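Local coordinates for Blr3880 protein (Bradyrhizobium japonicum, PDB 2OOD) that probably catalyses the zinc-dependent hydrolytic deamination of guanine to xanthine and ammonia, a step of purine breakdown, at residues 106-111 with 172-177; 165-170 with 205-210; 180-185 with 216-221; 233-238 with 254-259. One frame throughout, in Å; residues are numbered along the deposited sequence.

Contact 1: residues 106-111 with 172-177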
# COMPACT_ATOMS: atom_id res chain seq x y z
N GLU A 106 -3.12 -16.14 -19.18
CA GLU A 106 -2.81 -14.83 -19.78
C GLU A 106 -1.45 -14.83 -20.47
O GLU A 106 -1.30 -14.29 -21.56
CB GLU A 106 -2.83 -13.74 -18.70
CG GLU A 106 -2.28 -12.38 -19.11
CD GLU A 106 -3.17 -11.63 -20.10
OE1 GLU A 106 -4.38 -11.93 -20.16
OE2 GLU A 106 -2.65 -10.74 -20.80
N GLU A 107 -0.46 -15.43 -19.82
CA GLU A 107 0.89 -15.49 -20.37
C GLU A 107 0.95 -16.28 -21.67
O GLU A 107 1.84 -16.07 -22.50
CB GLU A 107 1.85 -16.10 -19.35
CG GLU A 107 2.11 -15.19 -18.17
CD GLU A 107 3.30 -15.60 -17.36
OE1 GLU A 107 4.27 -16.12 -17.95
OE2 GLU A 107 3.29 -15.39 -16.14
N ILE A 108 0.01 -17.19 -21.85
CA ILE A 108 -0.02 -18.01 -23.05
C ILE A 108 -0.38 -17.18 -24.29
O ILE A 108 -0.05 -17.57 -25.42
CB ILE A 108 -1.01 -19.19 -22.86
CG1 ILE A 108 -0.80 -20.22 -23.97
CG2 ILE A 108 -2.44 -18.68 -22.85
CD1 ILE A 108 -1.55 -21.52 -23.75
N LYS A 109 -1.03 -16.04 -24.08
CA LYS A 109 -1.42 -15.16 -25.19
C LYS A 109 -0.21 -14.53 -25.87
O LYS A 109 -0.28 -14.13 -27.04
CB LYS A 109 -2.32 -14.02 -24.69
CG LYS A 109 -3.58 -14.44 -23.97
CD LYS A 109 -4.34 -13.19 -23.54
CE LYS A 109 -5.63 -13.53 -22.81
NZ LYS A 109 -6.35 -12.29 -22.40
N TYR A 110 0.89 -14.42 -25.15
CA TYR A 110 2.10 -13.83 -25.70
C TYR A 110 2.78 -14.69 -26.75
O TYR A 110 3.86 -14.34 -27.24
CB TYR A 110 3.07 -13.46 -24.57
CG TYR A 110 2.61 -12.25 -23.79
CD1 TYR A 110 1.46 -12.29 -23.02
CD2 TYR A 110 3.30 -11.04 -23.88
CE1 TYR A 110 1.00 -11.15 -22.35
CE2 TYR A 110 2.84 -9.91 -23.22
CZ TYR A 110 1.70 -9.97 -22.46
OH TYR A 110 1.24 -8.83 -21.82
N LYS A 111 2.14 -15.81 -27.09
CA LYS A 111 2.65 -16.72 -28.13
C LYS A 111 2.45 -15.95 -29.43
O LYS A 111 3.27 -16.02 -30.35
CB LYS A 111 1.80 -17.99 -28.19
CG LYS A 111 2.44 -19.25 -27.66
CD LYS A 111 1.55 -20.45 -27.95
CE LYS A 111 2.16 -21.74 -27.43
NZ LYS A 111 1.20 -22.91 -27.50
N PRO A 172 0.24 -25.91 -17.42
CA PRO A 172 -0.49 -26.46 -18.57
C PRO A 172 0.45 -27.03 -19.63
O PRO A 172 1.58 -26.55 -19.81
CB PRO A 172 -1.29 -25.26 -19.07
CG PRO A 172 -1.58 -24.51 -17.81
CD PRO A 172 -0.25 -24.55 -17.09
N ALA A 173 -0.01 -28.05 -20.34
CA ALA A 173 0.80 -28.69 -21.37
C ALA A 173 1.08 -27.75 -22.54
O ALA A 173 2.18 -27.77 -23.11
CB ALA A 173 0.12 -29.96 -21.87
N GLU A 174 0.09 -26.93 -22.90
CA GLU A 174 0.27 -25.99 -24.01
C GLU A 174 1.19 -24.83 -23.65
O GLU A 174 1.65 -24.10 -24.53
CB GLU A 174 -1.08 -25.44 -24.49
CG GLU A 174 -1.88 -24.70 -23.43
CD GLU A 174 -2.78 -25.64 -22.61
OE1 GLU A 174 -2.39 -26.82 -22.40
OE2 GLU A 174 -3.87 -25.17 -22.19
N PHE A 175 1.46 -24.67 -22.36
CA PHE A 175 2.34 -23.60 -21.90
C PHE A 175 3.77 -24.04 -21.62
O PHE A 175 4.70 -23.26 -21.82
CB PHE A 175 1.77 -22.94 -20.63
CG PHE A 175 2.56 -21.74 -20.18
CD1 PHE A 175 2.53 -20.55 -20.91
CD2 PHE A 175 3.37 -21.80 -19.04
CE1 PHE A 175 3.30 -19.44 -20.51
CE2 PHE A 175 4.14 -20.69 -18.64
CZ PHE A 175 4.10 -19.51 -19.37
N ILE A 176 3.96 -25.25 -21.14
CA ILE A 176 5.32 -25.70 -20.84
C ILE A 176 6.04 -26.06 -22.14
O ILE A 176 5.42 -26.26 -23.18
CB ILE A 176 5.34 -26.93 -19.87
CG1 ILE A 176 4.61 -28.12 -20.49
CG2 ILE A 176 4.68 -26.56 -18.55
CD1 ILE A 176 5.56 -29.18 -21.03
N ASP A 177 7.37 -26.12 -22.09
CA ASP A 177 8.12 -26.47 -23.27
C ASP A 177 9.38 -27.24 -22.92
O ASP A 177 10.05 -26.96 -21.93
CB ASP A 177 8.47 -25.23 -24.10
CG ASP A 177 8.99 -25.57 -25.51
OD1 ASP A 177 8.84 -26.74 -25.95
OD2 ASP A 177 9.53 -24.66 -26.19
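Glu-107 meets Phe-175 with the base of its side chain, CB lying 3.8 Å from the ring atom CE1. Its chain then runs extended past the ring, with the carboxylate turned 84° from the ring plane and OE1 coming within 3.7 Å of CZ. The polar end works elsewhere: OE2 pairs with Arg-206 and Gln-84, so the phenyl group flanks a buried, charged side chain about 5 Å from that of the zinc ligand His-81. Ile-108 comes next. Its CA sits 4.2 Å from CD1 of Phe-175, while CG1, set opposite the backbone N (chi1 -167°), sends CD1 on toward the aliphatic CG of Glu-174. One turn further, Lys-111 reaches across in a straight chain. Its NZ donates to the carbonyl O of Glu-174 over 3.2 Å, approaching in the carbonyl plane, so that a solvent-exposed lysine holds the main chain beside the apolar patch. The contact thus joins helix 95-107 and the 3-10 segment 108-111 to the loop between strand 160-166 and helix 179-193. Phe-175 also meets Tyr-104 and Ile-167, and Tyr-110 packs on Trp-420 of the second subunit, next to helix 113-129.

Contact 2: residues 165-170 with 205-210. With GUN (guanine), chain C.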
# COMPACT_ATOMS: atom_id res chain seq x y z
N THR A 165 11.87 -17.57 -20.32
CA THR A 165 11.53 -18.16 -19.03
C THR A 165 11.05 -19.60 -19.17
O THR A 165 9.88 -19.85 -19.41
CB THR A 165 10.42 -17.33 -18.35
OG1 THR A 165 10.89 -15.99 -18.16
CG2 THR A 165 10.06 -17.93 -17.01
N GLY A 166 11.97 -20.55 -19.00
CA GLY A 166 11.63 -21.96 -19.12
C GLY A 166 10.77 -22.52 -18.00
O GLY A 166 11.01 -22.23 -16.83
N ILE A 167 9.78 -23.32 -18.36
CA ILE A 167 8.88 -23.94 -17.38
C ILE A 167 8.68 -25.37 -17.87
O ILE A 167 8.24 -25.62 -18.99
CB ILE A 167 7.53 -23.17 -17.28
CG1 ILE A 167 6.60 -23.87 -16.29
CG2 ILE A 167 6.88 -23.07 -18.64
CD1 ILE A 167 6.96 -23.63 -14.86
N ASP A 168 9.01 -26.31 -16.99
CA ASP A 168 8.98 -27.75 -17.29
C ASP A 168 7.81 -28.57 -16.73
O ASP A 168 7.13 -29.27 -17.48
CB ASP A 168 10.30 -28.34 -16.78
CG ASP A 168 10.83 -29.41 -17.68
OD1 ASP A 168 12.00 -29.82 -17.50
OD2 ASP A 168 10.06 -29.83 -18.56
N ARG A 169 7.60 -28.49 -15.42
CA ARG A 169 6.54 -29.23 -14.73
C ARG A 169 5.50 -28.28 -14.13
O ARG A 169 5.65 -27.05 -14.18
CB ARG A 169 7.12 -30.03 -13.56
CG ARG A 169 8.45 -30.69 -13.79
CD ARG A 169 9.07 -31.07 -12.45
NE ARG A 169 10.03 -32.17 -12.57
CZ ARG A 169 10.76 -32.67 -11.57
NH1 ARG A 169 10.67 -32.17 -10.33
NH2 ARG A 169 11.60 -33.68 -11.80
N ASN A 170 4.47 -28.87 -13.54
CA ASN A 170 3.42 -28.14 -12.86
C ASN A 170 2.80 -26.93 -13.57
O ASN A 170 2.51 -25.91 -12.93
CB ASN A 170 3.93 -27.71 -11.47
CG ASN A 170 4.21 -28.89 -10.56
OD1 ASN A 170 3.35 -29.76 -10.39
ND2 ASN A 170 5.40 -28.93 -9.96
N PRO A 205 15.30 -20.07 -15.48
CA PRO A 205 14.48 -21.23 -15.13
C PRO A 205 13.46 -20.59 -14.17
O PRO A 205 13.82 -20.15 -13.09
CB PRO A 205 15.47 -22.13 -14.40
CG PRO A 205 16.37 -21.15 -13.72
CD PRO A 205 16.61 -20.13 -14.82
N ARG A 206 12.21 -20.51 -14.59
CA ARG A 206 11.19 -19.87 -13.77
C ARG A 206 11.32 -20.14 -12.28
O ARG A 206 11.50 -19.20 -11.50
CB ARG A 206 9.80 -20.27 -14.26
CG ARG A 206 8.71 -19.42 -13.68
CD ARG A 206 7.63 -19.24 -14.69
NE ARG A 206 6.55 -18.40 -14.19
CZ ARG A 206 5.59 -17.89 -14.94
NH1 ARG A 206 5.57 -18.12 -16.25
NH2 ARG A 206 4.65 -17.15 -14.39
N PHE A 207 11.21 -21.40 -11.87
CA PHE A 207 11.36 -21.74 -10.46
C PHE A 207 11.43 -23.25 -10.28
O PHE A 207 10.76 -24.01 -10.99
CB PHE A 207 10.22 -21.12 -9.63
CG PHE A 207 8.88 -21.73 -9.87
CD1 PHE A 207 8.41 -21.97 -11.16
CD2 PHE A 207 8.06 -22.06 -8.79
CE1 PHE A 207 7.14 -22.52 -11.38
CE2 PHE A 207 6.78 -22.62 -9.00
CZ PHE A 207 6.33 -22.85 -10.29
N ALA A 208 12.27 -23.69 -9.35
CA ALA A 208 12.49 -25.10 -9.08
C ALA A 208 11.23 -25.94 -9.15
O ALA A 208 11.21 -26.99 -9.79
CB ALA A 208 13.17 -25.29 -7.72
N PHE A 209 10.17 -25.47 -8.51
CA PHE A 209 8.92 -26.22 -8.52
C PHE A 209 8.43 -26.57 -9.92
O PHE A 209 7.75 -27.57 -10.10
CB PHE A 209 7.84 -25.44 -7.78
CG PHE A 209 6.55 -26.19 -7.64
CD1 PHE A 209 6.50 -27.39 -6.93
CD2 PHE A 209 5.37 -25.70 -8.21
CE1 PHE A 209 5.29 -28.08 -6.77
CE2 PHE A 209 4.15 -26.40 -8.06
CZ PHE A 209 4.12 -27.59 -7.33
N GLY A 210 8.75 -25.72 -10.89
CA GLY A 210 8.32 -25.97 -12.25
C GLY A 210 9.48 -26.28 -13.19
O GLY A 210 9.38 -26.05 -14.40
N9 GUN C . 7.49 -18.33 -9.81
C8 GUN C . 6.67 -19.39 -9.64
N7 GUN C . 5.61 -19.04 -8.97
C5 GUN C . 5.67 -17.73 -8.67
C6 GUN C . 4.83 -16.81 -7.97
O6 GUN C . 3.75 -17.16 -7.48
N1 GUN C . 5.25 -15.48 -7.87
C2 GUN C . 6.45 -15.07 -8.42
N2 GUN C . 6.84 -13.74 -8.31
N3 GUN C . 7.24 -15.91 -9.06
C4 GUN C . 6.90 -17.23 -9.20
O HOH W 1 7.53 -19.71 -18.40
O HOH W 2 10.37 -23.23 -14.27
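Asn-170 lays its amide flat on the ring of Phe-209, the two planes 11° apart, with ND2 over the ring centre. The same ND2 donates to the carbonyl O of Phe-209 at 2.7 Å, a bond in the amide's own plane that fixes its rotation. Phe-207, its CG between backbone N and carbonyl carbon (chi1 70°), holds its ring between guanine C8, over the centre of one face, and Gly-210 N, near the rim of the opposite face; CD1 of Ile-167 touches the edge, 3.7 Å from CE1. Replacing Phe-207 by an alanine would probably strip the C8 edge of guanine of the ring face it points at and leave CD1 of Ile-167 without the ring edge it touches. CD of Arg-206 lies 3.6 Å from CG2 of Thr-165 as the side chain passes obliquely toward its partner Glu-107. Arg-206 N donates to Gly-166 O (3.1 Å), and Gly-210 O accepts from both Asp-168 N (2.6 Å) and Arg-169 N, the latter from above the carbonyl plane. Gly-166 and Pro-205 form a parallel bridge where strands 160-166 and 199-205 end, and the loops beyond run between helices 95-107, 213-225 and 239-248.

Contact 3: residues 180-185 with 216-221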
# COMPACT_ATOMS: atom_id res chain seq x y z
N GLU A 180 14.98 -29.31 -24.24
CA GLU A 180 15.74 -29.21 -25.48
C GLU A 180 15.44 -27.88 -26.18
O GLU A 180 16.35 -27.08 -26.44
CB GLU A 180 15.41 -30.38 -26.42
CG GLU A 180 15.95 -31.75 -25.95
CD GLU A 180 15.41 -32.17 -24.56
OE1 GLU A 180 14.17 -32.34 -24.41
OE2 GLU A 180 16.24 -32.33 -23.62
N ASN A 181 14.16 -27.65 -26.48
CA ASN A 181 13.75 -26.41 -27.13
C ASN A 181 14.18 -25.19 -26.31
O ASN A 181 14.59 -24.16 -26.86
CB ASN A 181 12.23 -26.38 -27.34
CG ASN A 181 11.76 -27.42 -28.33
OD1 ASN A 181 12.38 -27.63 -29.38
ND2 ASN A 181 10.64 -28.07 -28.03
N PHE A 182 14.08 -25.30 -25.00
CA PHE A 182 14.48 -24.21 -24.13
C PHE A 182 15.95 -23.88 -24.36
O PHE A 182 16.33 -22.71 -24.52
CB PHE A 182 14.27 -24.58 -22.66
CG PHE A 182 14.81 -23.56 -21.71
CD1 PHE A 182 14.13 -22.37 -21.48
CD2 PHE A 182 16.03 -23.76 -21.08
CE1 PHE A 182 14.66 -21.40 -20.64
CE2 PHE A 182 16.57 -22.79 -20.24
CZ PHE A 182 15.89 -21.61 -20.02
N TYR A 183 16.80 -24.91 -24.37
CA TYR A 183 18.23 -24.71 -24.58
C TYR A 183 18.46 -24.12 -25.96
O TYR A 183 19.27 -23.20 -26.14
CB TYR A 183 18.99 -26.02 -24.49
CG TYR A 183 20.44 -25.87 -24.89
CD1 TYR A 183 21.32 -25.18 -24.08
CD2 TYR A 183 20.93 -26.40 -26.08
CE1 TYR A 183 22.66 -25.01 -24.43
CE2 TYR A 183 22.26 -26.23 -26.46
CZ TYR A 183 23.12 -25.54 -25.62
OH TYR A 183 24.46 -25.36 -25.95
N ARG A 184 17.76 -24.67 -26.95
CA ARG A 184 17.88 -24.21 -28.32
C ARG A 184 17.52 -22.73 -28.42
O ARG A 184 18.35 -21.91 -28.83
CB ARG A 184 16.95 -25.03 -29.21
CG ARG A 184 17.07 -24.76 -30.71
CD ARG A 184 15.85 -25.31 -31.42
NE ARG A 184 14.63 -24.64 -30.96
CZ ARG A 184 13.40 -25.08 -31.16
NH1 ARG A 184 13.20 -26.22 -31.82
NH2 ARG A 184 12.36 -24.38 -30.70
N ASP A 185 16.30 -22.39 -28.02
CA ASP A 185 15.84 -21.01 -28.08
C ASP A 185 16.67 -20.04 -27.23
O ASP A 185 17.01 -18.95 -27.69
CB ASP A 185 14.37 -20.91 -27.68
CG ASP A 185 13.47 -21.74 -28.58
OD1 ASP A 185 13.83 -21.95 -29.76
OD2 ASP A 185 12.39 -22.16 -28.13
N LEU A 216 16.93 -27.68 -15.52
CA LEU A 216 17.94 -26.99 -14.74
C LEU A 216 19.33 -27.39 -15.21
O LEU A 216 20.27 -26.60 -15.11
CB LEU A 216 17.78 -27.31 -13.25
CG LEU A 216 16.55 -26.70 -12.57
CD1 LEU A 216 16.44 -27.20 -11.15
CD2 LEU A 216 16.67 -25.19 -12.59
N LYS A 217 19.46 -28.60 -15.73
CA LYS A 217 20.76 -29.05 -16.22
C LYS A 217 21.06 -28.26 -17.50
O LYS A 217 22.22 -27.96 -17.82
CB LYS A 217 20.75 -30.56 -16.50
CG LYS A 217 22.15 -31.16 -16.62
CD LYS A 217 22.16 -32.69 -16.76
CE LYS A 217 22.00 -33.44 -15.41
NZ LYS A 217 20.62 -33.38 -14.79
N ALA A 218 20.00 -27.90 -18.22
CA ALA A 218 20.12 -27.12 -19.45
C ALA A 218 20.60 -25.71 -19.09
O ALA A 218 21.47 -25.15 -19.77
CB ALA A 218 18.76 -27.06 -20.15
N CYS A 219 20.02 -25.14 -18.03
CA CYS A 219 20.40 -23.80 -17.58
C CYS A 219 21.86 -23.83 -17.19
O CYS A 219 22.60 -22.87 -17.41
CB CYS A 219 19.57 -23.37 -16.37
SG CYS A 219 17.81 -23.20 -16.70
N GLN A 220 22.27 -24.94 -16.59
CA GLN A 220 23.65 -25.11 -16.16
C GLN A 220 24.54 -25.04 -17.40
O GLN A 220 25.53 -24.30 -17.41
CB GLN A 220 23.81 -26.46 -15.46
CG GLN A 220 25.24 -26.81 -15.10
CD GLN A 220 25.33 -28.13 -14.34
OE1 GLN A 220 24.63 -29.10 -14.66
NE2 GLN A 220 26.21 -28.18 -13.34
N ARG A 221 24.18 -25.81 -18.43
CA ARG A 221 24.95 -25.81 -19.67
C ARG A 221 25.03 -24.40 -20.26
O ARG A 221 26.11 -23.92 -20.63
CB ARG A 221 24.32 -26.76 -20.70
CG ARG A 221 24.83 -26.53 -22.11
CD ARG A 221 25.26 -27.82 -22.81
NE ARG A 221 24.25 -28.36 -23.71
CZ ARG A 221 24.44 -28.57 -25.02
NH1 ARG A 221 25.61 -28.26 -25.58
NH2 ARG A 221 23.48 -29.10 -25.76
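The hydroxyl of Tyr-183 stands over one face of the Arg-221 guanidinium, and its OH is also hydrogen-bonded to Glu-225, with a weak bond to Lys-187. OH lies 3.1 Å from NH1 of Arg-221, but the angle is too poor for a bond; NH1 instead forms a salt bridge with Glu-225, which therefore serves both partners. What joins Tyr-183 and Arg-221 is a cation-pi stack. The planes of guanidinium and ring are 17° from parallel, their centres 3.9 Å apart, and the arginine is shifted toward the hydroxyl end of the ring. Bends at chi2 and chi3 fold the arginine chain over the ring, with CG 3.5 Å from CE1 of Tyr-183. Over segments 180-185 and 216-221 the helices run in the same direction, their axes coming within 9.5 Å and crossing at -22°, as expected of neighbouring outer helices in the TIM barrel of the amidohydrolases: helix 179-193 follows strand 160-166, and helix 213-225 follows strand 199-205. Closest approach of the backbones is at Tyr-183 and Ala-218, where the small methyl CB lies 4.5 Å from CB of the tyrosine. On the side of the helices facing the strands, Phe-182 turns its ring edge to that same methyl. Its CE2 is 3.8 Å from SG of Cys-219, an oblique sulfur-aromatic contact. Phe-182 rests further on Leu-164 of strand 160-166, and Cys-219 on Ile-203 and Pro-205 of strand 199-205.

Contact 4: residues 233-238 with 254-259. With ZN (zinc ion), chain B; GUN (guanine), chain C.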
# COMPACT_ATOMS: atom_id res chain seq x y z
N THR A 233 15.68 -16.19 -11.29
CA THR A 233 14.68 -17.17 -10.87
C THR A 233 13.93 -16.79 -9.58
O THR A 233 14.03 -15.67 -9.11
CB THR A 233 15.35 -18.57 -10.67
OG1 THR A 233 14.34 -19.58 -10.55
CG2 THR A 233 16.22 -18.57 -9.43
N HIS A 234 13.18 -17.74 -9.03
CA HIS A 234 12.44 -17.54 -7.79
C HIS A 234 12.92 -18.53 -6.75
O HIS A 234 13.32 -19.64 -7.08
CB HIS A 234 10.95 -17.73 -8.01
CG HIS A 234 10.37 -16.79 -9.01
ND1 HIS A 234 10.21 -17.13 -10.34
CD2 HIS A 234 9.93 -15.52 -8.89
CE1 HIS A 234 9.69 -16.11 -10.99
NE2 HIS A 234 9.51 -15.12 -10.14
N ILE A 235 12.87 -18.13 -5.48
CA ILE A 235 13.34 -19.01 -4.42
C ILE A 235 12.62 -18.77 -3.09
O ILE A 235 12.49 -17.64 -2.65
CB ILE A 235 14.88 -18.82 -4.24
CG1 ILE A 235 15.45 -19.83 -3.25
CG2 ILE A 235 15.18 -17.42 -3.74
CD1 ILE A 235 16.95 -19.74 -3.12
N SER A 236 12.12 -19.85 -2.49
CA SER A 236 11.47 -19.78 -1.18
C SER A 236 10.39 -18.71 -0.99
O SER A 236 10.42 -17.99 0.01
CB SER A 236 12.53 -19.58 -0.11
OG SER A 236 13.59 -20.49 -0.30
N GLU A 237 9.44 -18.61 -1.90
CA GLU A 237 8.41 -17.58 -1.78
C GLU A 237 7.16 -17.96 -0.99
O GLU A 237 6.59 -17.12 -0.30
CB GLU A 237 8.01 -17.08 -3.16
CG GLU A 237 6.71 -16.26 -3.19
CD GLU A 237 6.29 -15.85 -4.59
OE1 GLU A 237 6.55 -16.62 -5.55
OE2 GLU A 237 5.70 -14.76 -4.75
N ASN A 238 6.74 -19.22 -1.09
CA ASN A 238 5.53 -19.67 -0.43
C ASN A 238 5.78 -20.99 0.32
O ASN A 238 6.60 -21.81 -0.12
CB ASN A 238 4.43 -19.86 -1.49
CG ASN A 238 3.10 -20.30 -0.91
OD1 ASN A 238 2.29 -19.48 -0.48
ND2 ASN A 238 2.87 -21.61 -0.88
N ASP A 254 17.71 -27.94 0.81
CA ASP A 254 16.96 -26.70 0.87
C ASP A 254 16.72 -26.12 -0.53
O ASP A 254 17.36 -26.52 -1.50
CB ASP A 254 17.67 -25.67 1.77
CG ASP A 254 19.16 -25.59 1.51
OD1 ASP A 254 19.57 -25.73 0.33
OD2 ASP A 254 19.93 -25.37 2.47
N TYR A 255 15.79 -25.18 -0.63
CA TYR A 255 15.46 -24.58 -1.91
C TYR A 255 16.71 -24.07 -2.64
O TYR A 255 16.88 -24.32 -3.84
CB TYR A 255 14.45 -23.46 -1.71
CG TYR A 255 13.54 -23.21 -2.90
CD1 TYR A 255 12.18 -22.99 -2.73
CD2 TYR A 255 14.05 -23.17 -4.20
CE1 TYR A 255 11.34 -22.73 -3.81
CE2 TYR A 255 13.22 -22.91 -5.29
CZ TYR A 255 11.87 -22.68 -5.09
OH TYR A 255 11.05 -22.38 -6.17
N LEU A 256 17.58 -23.36 -1.93
CA LEU A 256 18.80 -22.84 -2.55
C LEU A 256 19.68 -24.01 -3.01
O LEU A 256 20.42 -23.89 -3.99
CB LEU A 256 19.57 -21.98 -1.55
CG LEU A 256 20.89 -21.35 -2.01
CD1 LEU A 256 20.64 -20.41 -3.17
CD2 LEU A 256 21.52 -20.59 -0.87
N GLY A 257 19.59 -25.13 -2.31
CA GLY A 257 20.39 -26.29 -2.66
C GLY A 257 20.10 -26.83 -4.04
O GLY A 257 20.99 -27.37 -4.71
N VAL A 258 18.85 -26.70 -4.48
CA VAL A 258 18.46 -27.17 -5.80
C VAL A 258 19.24 -26.44 -6.88
O VAL A 258 19.73 -27.07 -7.83
CB VAL A 258 16.96 -26.94 -6.04
CG1 VAL A 258 16.58 -27.45 -7.43
CG2 VAL A 258 16.14 -27.64 -4.97
N TYR A 259 19.36 -25.13 -6.75
CA TYR A 259 20.09 -24.32 -7.73
C TYR A 259 21.60 -24.49 -7.66
O TYR A 259 22.28 -24.33 -8.66
CB TYR A 259 19.74 -22.84 -7.59
CG TYR A 259 18.29 -22.53 -7.82
CD1 TYR A 259 17.66 -22.92 -9.00
CD2 TYR A 259 17.53 -21.89 -6.86
CE1 TYR A 259 16.31 -22.67 -9.20
CE2 TYR A 259 16.18 -21.63 -7.05
CZ TYR A 259 15.58 -22.03 -8.22
OH TYR A 259 14.23 -21.80 -8.41
ZN ZN B . 8.12 -13.37 -9.86
N9 GUN C . 7.49 -18.33 -9.81
C8 GUN C . 6.67 -19.39 -9.64
N7 GUN C . 5.61 -19.04 -8.97
C5 GUN C . 5.67 -17.73 -8.67
C6 GUN C . 4.83 -16.81 -7.97
O6 GUN C . 3.75 -17.16 -7.48
N1 GUN C . 5.25 -15.48 -7.87
C2 GUN C . 6.45 -15.07 -8.42
N2 GUN C . 6.84 -13.74 -8.31
N3 GUN C . 7.24 -15.91 -9.06
C4 GUN C . 6.90 -17.23 -9.20
O HOH W 3 5.73 -12.49 -9.75
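Ser-236 and Tyr-255 bring the two backbones nearest, CA to CA 6.3 Å, where the chain leaves strand 230-234 of the TIM barrel and passes the first turn of helix 255-260. Past His-234 the strand opens into a loop, with Ser-236 left-handed, and the helix offers two tyrosines to this bend. Tyr-259 donates its hydroxyl to the carbonyl O of His-234, 2.7 Å and almost straight in line with C=O (166°). CG2 of Thr-233 lies over the face of the same ring, a CH-pi contact 4.0 Å from its centroid. Tyr-255 spreads its ring against the following residues: CA of Ile-235 stands over its centre, and the backbone N of Ser-236 over the same face nearer the rim. Ile-235 slides past this ring, CG1 3.7 Å from CD2 of Tyr-255; CG1 is anti to the main-chain nitrogen (chi1 -173°), which with an extended chi2 brings CD1 to CD1 of Leu-256. A serine in place of Tyr-255 would probably leave Ile-235 and Ser-236 without their aromatic support and Glu-241 without the phenol it pairs with. The bend lies between the zinc ligand His-234 and Glu-237, whose OE1 is 2.9 Å from N1 of guanine. His-79, His-81 and Asp-326 share the metal, and ND1 of His-234 is hydrogen-bonded to Arg-206 O. NE2 of His-234 meets the zinc ion at 2.2 Å, and guanine N2 meets it at 2.0 Å.

Overall arrangement
The contacts cluster round three consecutive parallel strands of the TIM barrel, 160-166, 199-205 and 230-234: contact 2 at the ends of the first two, contact 3 on the helices following them, contact 4 at the end of the third, contact 1 on the loop after the first. Along the chain, contacts 1 and 2 interlock, as do contacts 2 and 3, whereas contact 4 follows after the others have closed. Contact 2 is the hub: its centre lies about 12 Å from that of each other contact, while those of contacts 1 and 4 are about 23 Å apart. Through it the outer helices 179-193 and 213-225 connect to the zinc and guanine site.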